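Local coordinates for protein putative thiol-disulfide isomerase or thioredoxin (Salmonella enterica subsp. enterica serovar Typhimurium, PDB 3L9V) that probably catalyses thiol-disulfide exchange as a DsbA-like oxidoreductase, introducing or rearranging disulfide bonds in substrate proteins, at residues A[102-107]-A[116-121]. Numbering follows the deposited sequence.
Sequences DVRRVF and GEYDRS
Tyr118 reaches across from helix 115-121 and sets its ring against Arg104 on one face and Phe107 at one edge, neighbours one turn apart on helix 100-111. The aliphatic part of Arg104 lies over one face of the ring: CG of Arg104 makes a CH-pi contact 3.7 Å from the ring centroid, and CB of Arg104 comes within 3.4 Å of Tyr118 CE1. The CE2 edge of Tyr118 meets Phe107 in an offset edge-to-face pair, planes 63° apart, with Tyr118 CE2 3.7 Å from Phe107 CG. Farther along, the phenol oxygen OH of Tyr118 touches CG1 of Val103 at 3.9 Å. Beyond the ring, the Arg104 chain bends at chi3, and its NH1 donates a 2.8 Å hydrogen bond to Asp119 OD1. This salt bridge is moderately bent (147° at the hydrogen); it runs close to the guanidinium plane and meets the carboxylate oxygen on its syn side. Arg115 pairs with the other oxygen, OD2, so Asp119 is shared by two arginines and probably offsets their charges. Behind the aromatic pair, Leu73 of helix 64-77 touches both Tyr118 and Phe107, while Ile83 of helix 80-93 adds to the packing on Phe107. The two segments run at 122° between their N-to-C directions, closer to antiparallel than parallel, on helices joined by a short linker within the helical domain characteristically inserted into the thioredoxin fold of DsbA-type proteins.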
ATOM      1  N   ASP A 102      -5.840 -19.249   3.988  1.00 30.57           N
ATOM      2  CA  ASP A 102      -5.565 -18.287   5.042  1.00 27.06           C
ATOM      3  C   ASP A 102      -6.006 -16.888   4.588  1.00 26.15           C
ATOM      4  O   ASP A 102      -6.628 -16.155   5.348  1.00 28.16           O
ATOM      5  CB  ASP A 102      -4.067 -18.259   5.357  1.00 35.91           C
ATOM      6  CG  ASP A 102      -3.618 -19.435   6.209  1.00 41.55           C
ATOM      7  OD1 ASP A 102      -4.393 -19.879   7.077  1.00 39.32           O
ATOM      8  OD2 ASP A 102      -2.470 -19.890   6.027  1.00 42.98           O
ATOM      9  N   VAL A 103      -5.644 -16.522   3.353  1.00 27.41           N
ATOM     10  CA  VAL A 103      -5.954 -15.180   2.820  1.00 27.94           C
ATOM     11  C   VAL A 103      -7.452 -14.903   2.910  1.00 25.35           C
ATOM     12  O   VAL A 103      -7.865 -13.890   3.456  1.00 21.51           O
ATOM     13  CB  VAL A 103      -5.493 -15.032   1.358  1.00 27.30           C
ATOM     14  CG1 VAL A 103      -5.986 -13.714   0.751  1.00 26.16           C
ATOM     15  CG2 VAL A 103      -3.979 -15.119   1.301  1.00 26.28           C
ATOM     16  N   ARG A 104      -8.253 -15.833   2.399  1.00 31.27           N
ATOM     17  CA  ARG A 104      -9.708 -15.692   2.428  1.00 34.02           C
ATOM     18  C   ARG A 104     -10.254 -15.654   3.855  1.00 29.31           C
ATOM     19  O   ARG A 104     -11.171 -14.900   4.180  1.00 32.05           O
ATOM     20  CB  ARG A 104     -10.375 -16.830   1.632  1.00 27.71           C
ATOM     21  CG  ARG A 104     -11.876 -17.027   1.960  1.00 29.72           C
ATOM     22  CD  ARG A 104     -12.504 -18.061   1.059  1.00 30.23           C
ATOM     23  NE  ARG A 104     -11.930 -19.368   1.338  1.00 37.68           N
ATOM     24  CZ  ARG A 104     -11.923 -20.376   0.484  1.00 41.81           C
ATOM     25  NH1 ARG A 104     -12.489 -20.237  -0.711  1.00 45.10           N
ATOM     26  NH2 ARG A 104     -11.346 -21.519   0.831  1.00 42.15           N
ATOM     27  N   ARG A 105      -9.697 -16.497   4.711  1.00 35.68           N
ATOM     28  CA  ARG A 105     -10.133 -16.563   6.098  1.00 32.29           C
ATOM     29  C   ARG A 105      -9.909 -15.231   6.808  1.00 30.17           C
ATOM     30  O   ARG A 105     -10.809 -14.704   7.466  1.00 28.93           O
ATOM     31  CB  ARG A 105      -9.425 -17.732   6.811  1.00 38.53           C
ATOM     32  CG  ARG A 105      -9.868 -17.986   8.235  1.00 47.18           C
ATOM     33  CD  ARG A 105      -9.086 -19.154   8.848  1.00 56.83           C
ATOM     34  NE  ARG A 105      -7.645 -19.076   8.593  1.00 62.02           N
ATOM     35  CZ  ARG A 105      -6.806 -18.265   9.237  1.00 65.81           C
ATOM     36  NH1 ARG A 105      -7.249 -17.443  10.180  1.00 68.50           N
ATOM     37  NH2 ARG A 105      -5.518 -18.267   8.929  1.00 67.71           N
ATOM     38  N   VAL A 106      -8.717 -14.655   6.658  1.00 31.29           N
ATOM     39  CA  VAL A 106      -8.455 -13.364   7.290  1.00 18.84           C
ATOM     40  C   VAL A 106      -9.346 -12.259   6.674  1.00 20.99           C
ATOM     41  O   VAL A 106      -9.771 -11.342   7.370  1.00 30.31           O
ATOM     42  CB  VAL A 106      -6.966 -12.952   7.151  1.00 35.72           C
ATOM     43  CG1 VAL A 106      -6.783 -11.491   7.538  1.00 34.48           C
ATOM     44  CG2 VAL A 106      -6.049 -13.882   7.978  1.00 26.67           C
ATOM     45  N   PHE A 107      -9.610 -12.322   5.370  1.00 24.53           N
ATOM     46  CA  PHE A 107     -10.407 -11.263   4.739  1.00 24.19           C
ATOM     47  C   PHE A 107     -11.831 -11.323   5.305  1.00 31.38           C
ATOM     48  O   PHE A 107     -12.397 -10.303   5.703  1.00 33.28           O
ATOM     49  CB  PHE A 107     -10.424 -11.434   3.216  1.00 24.67           C
ATOM     50  CG  PHE A 107     -11.013 -10.262   2.468  1.00 30.89           C
ATOM     51  CD1 PHE A 107     -12.383 -10.033   2.469  1.00 32.91           C
ATOM     52  CD2 PHE A 107     -10.199  -9.421   1.726  1.00 29.58           C
ATOM     53  CE1 PHE A 107     -12.936  -8.966   1.764  1.00 32.40           C
ATOM     54  CE2 PHE A 107     -10.728  -8.350   1.019  1.00 26.52           C
ATOM     55  CZ  PHE A 107     -12.101  -8.108   1.041  1.00 32.21           C
ATOM     56  N   GLY A 116     -19.508 -17.544   0.576  1.00 28.44           N
ATOM     57  CA  GLY A 116     -20.065 -17.539  -0.765  1.00 29.56           C
ATOM     58  C   GLY A 116     -19.884 -16.214  -1.499  1.00 28.85           C
ATOM     59  O   GLY A 116     -19.682 -16.195  -2.702  1.00 39.84           O
ATOM     60  N   GLU A 117     -19.980 -15.101  -0.783  1.00 32.79           N
ATOM     61  CA  GLU A 117     -19.777 -13.797  -1.401  1.00 29.44           C
ATOM     62  C   GLU A 117     -18.294 -13.577  -1.714  1.00 31.07           C
ATOM     63  O   GLU A 117     -17.947 -13.057  -2.780  1.00 27.03           O
ATOM     64  CB  GLU A 117     -20.305 -12.682  -0.511  1.00 32.20           C
ATOM     65  CG  GLU A 117     -20.354 -11.329  -1.212  1.00 48.20           C
ATOM     66  CD  GLU A 117     -21.259 -11.343  -2.433  1.00 63.32           C
ATOM     67  OE1 GLU A 117     -22.428 -11.769  -2.301  1.00 67.68           O
ATOM     68  OE2 GLU A 117     -20.805 -10.927  -3.522  1.00 66.59           O
ATOM     69  N   TYR A 118     -17.412 -14.005  -0.814  1.00 32.76           N
ATOM     70  CA  TYR A 118     -15.977 -13.892  -1.104  1.00 30.76           C
ATOM     71  C   TYR A 118     -15.639 -14.633  -2.384  1.00 34.52           C
ATOM     72  O   TYR A 118     -15.053 -14.060  -3.307  1.00 29.51           O
ATOM     73  CB  TYR A 118     -15.132 -14.400   0.063  1.00 31.83           C
ATOM     74  CG  TYR A 118     -13.653 -14.253  -0.161  1.00 27.02           C
ATOM     75  CD1 TYR A 118     -12.940 -15.244  -0.816  1.00 24.09           C
ATOM     76  CD2 TYR A 118     -12.963 -13.123   0.276  1.00 22.91           C
ATOM     77  CE1 TYR A 118     -11.568 -15.134  -1.027  1.00 32.86           C
ATOM     78  CE2 TYR A 118     -11.588 -13.006   0.073  1.00 20.79           C
ATOM     79  CZ  TYR A 118     -10.904 -14.006  -0.586  1.00 24.74           C
ATOM     80  OH  TYR A 118      -9.553 -13.902  -0.800  1.00 28.98           O
ATOM     81  N   ASP A 119     -16.069 -15.894  -2.466  1.00 30.79           N
ATOM     82  CA  ASP A 119     -15.726 -16.749  -3.598  1.00 26.75           C
ATOM     83  C   ASP A 119     -16.246 -16.187  -4.919  1.00 28.34           C
ATOM     84  O   ASP A 119     -15.594 -16.318  -5.940  1.00 37.56           O
ATOM     85  CB  ASP A 119     -16.212 -18.195  -3.387  1.00 29.38           C
ATOM     86  CG  ASP A 119     -15.377 -18.949  -2.350  1.00 41.18           C
ATOM     87  OD1 ASP A 119     -14.269 -18.470  -1.996  1.00 38.56           O
ATOM     88  OD2 ASP A 119     -15.830 -20.017  -1.884  1.00 41.06           O
ATOM     89  N   ARG A 120     -17.422 -15.572  -4.897  1.00 33.02           N
ATOM     90  CA  ARG A 120     -17.968 -14.979  -6.115  1.00 36.23           C
ATOM     91  C   ARG A 120     -17.286 -13.650  -6.417  1.00 36.12           C
ATOM     92  O   ARG A 120     -17.053 -13.296  -7.569  1.00 42.89           O
ATOM     93  CB  ARG A 120     -19.484 -14.775  -5.990  1.00 38.07           C
ATOM     94  CG  ARG A 120     -20.284 -16.070  -6.047  1.00 42.12           C
ATOM     95  CD  ARG A 120     -21.810 -15.823  -6.001  1.00 39.19           C
ATOM     96  NE  ARG A 120     -22.245 -15.003  -4.864  1.00 36.80           N
ATOM     97  CZ  ARG A 120     -22.667 -15.480  -3.689  1.00 33.76           C
ATOM     98  NH1 ARG A 120     -22.693 -16.777  -3.451  1.00 37.00           N
ATOM     99  NH2 ARG A 120     -23.042 -14.652  -2.737  1.00 32.24           N
ATOM    100  N   SER A 121     -16.952 -12.920  -5.365  1.00 33.06           N
ATOM    101  CA  SER A 121     -16.467 -11.572  -5.535  1.00 38.96           C
ATOM    102  C   SER A 121     -15.001 -11.543  -5.914  1.00 38.72           C
ATOM    103  O   SER A 121     -14.599 -10.727  -6.730  1.00 38.70           O
ATOM    104  CB  SER A 121     -16.691 -10.767  -4.268  1.00 32.55           C
ATOM    105  OG  SER A 121     -18.046 -10.451  -4.125  1.00 41.95           O
TER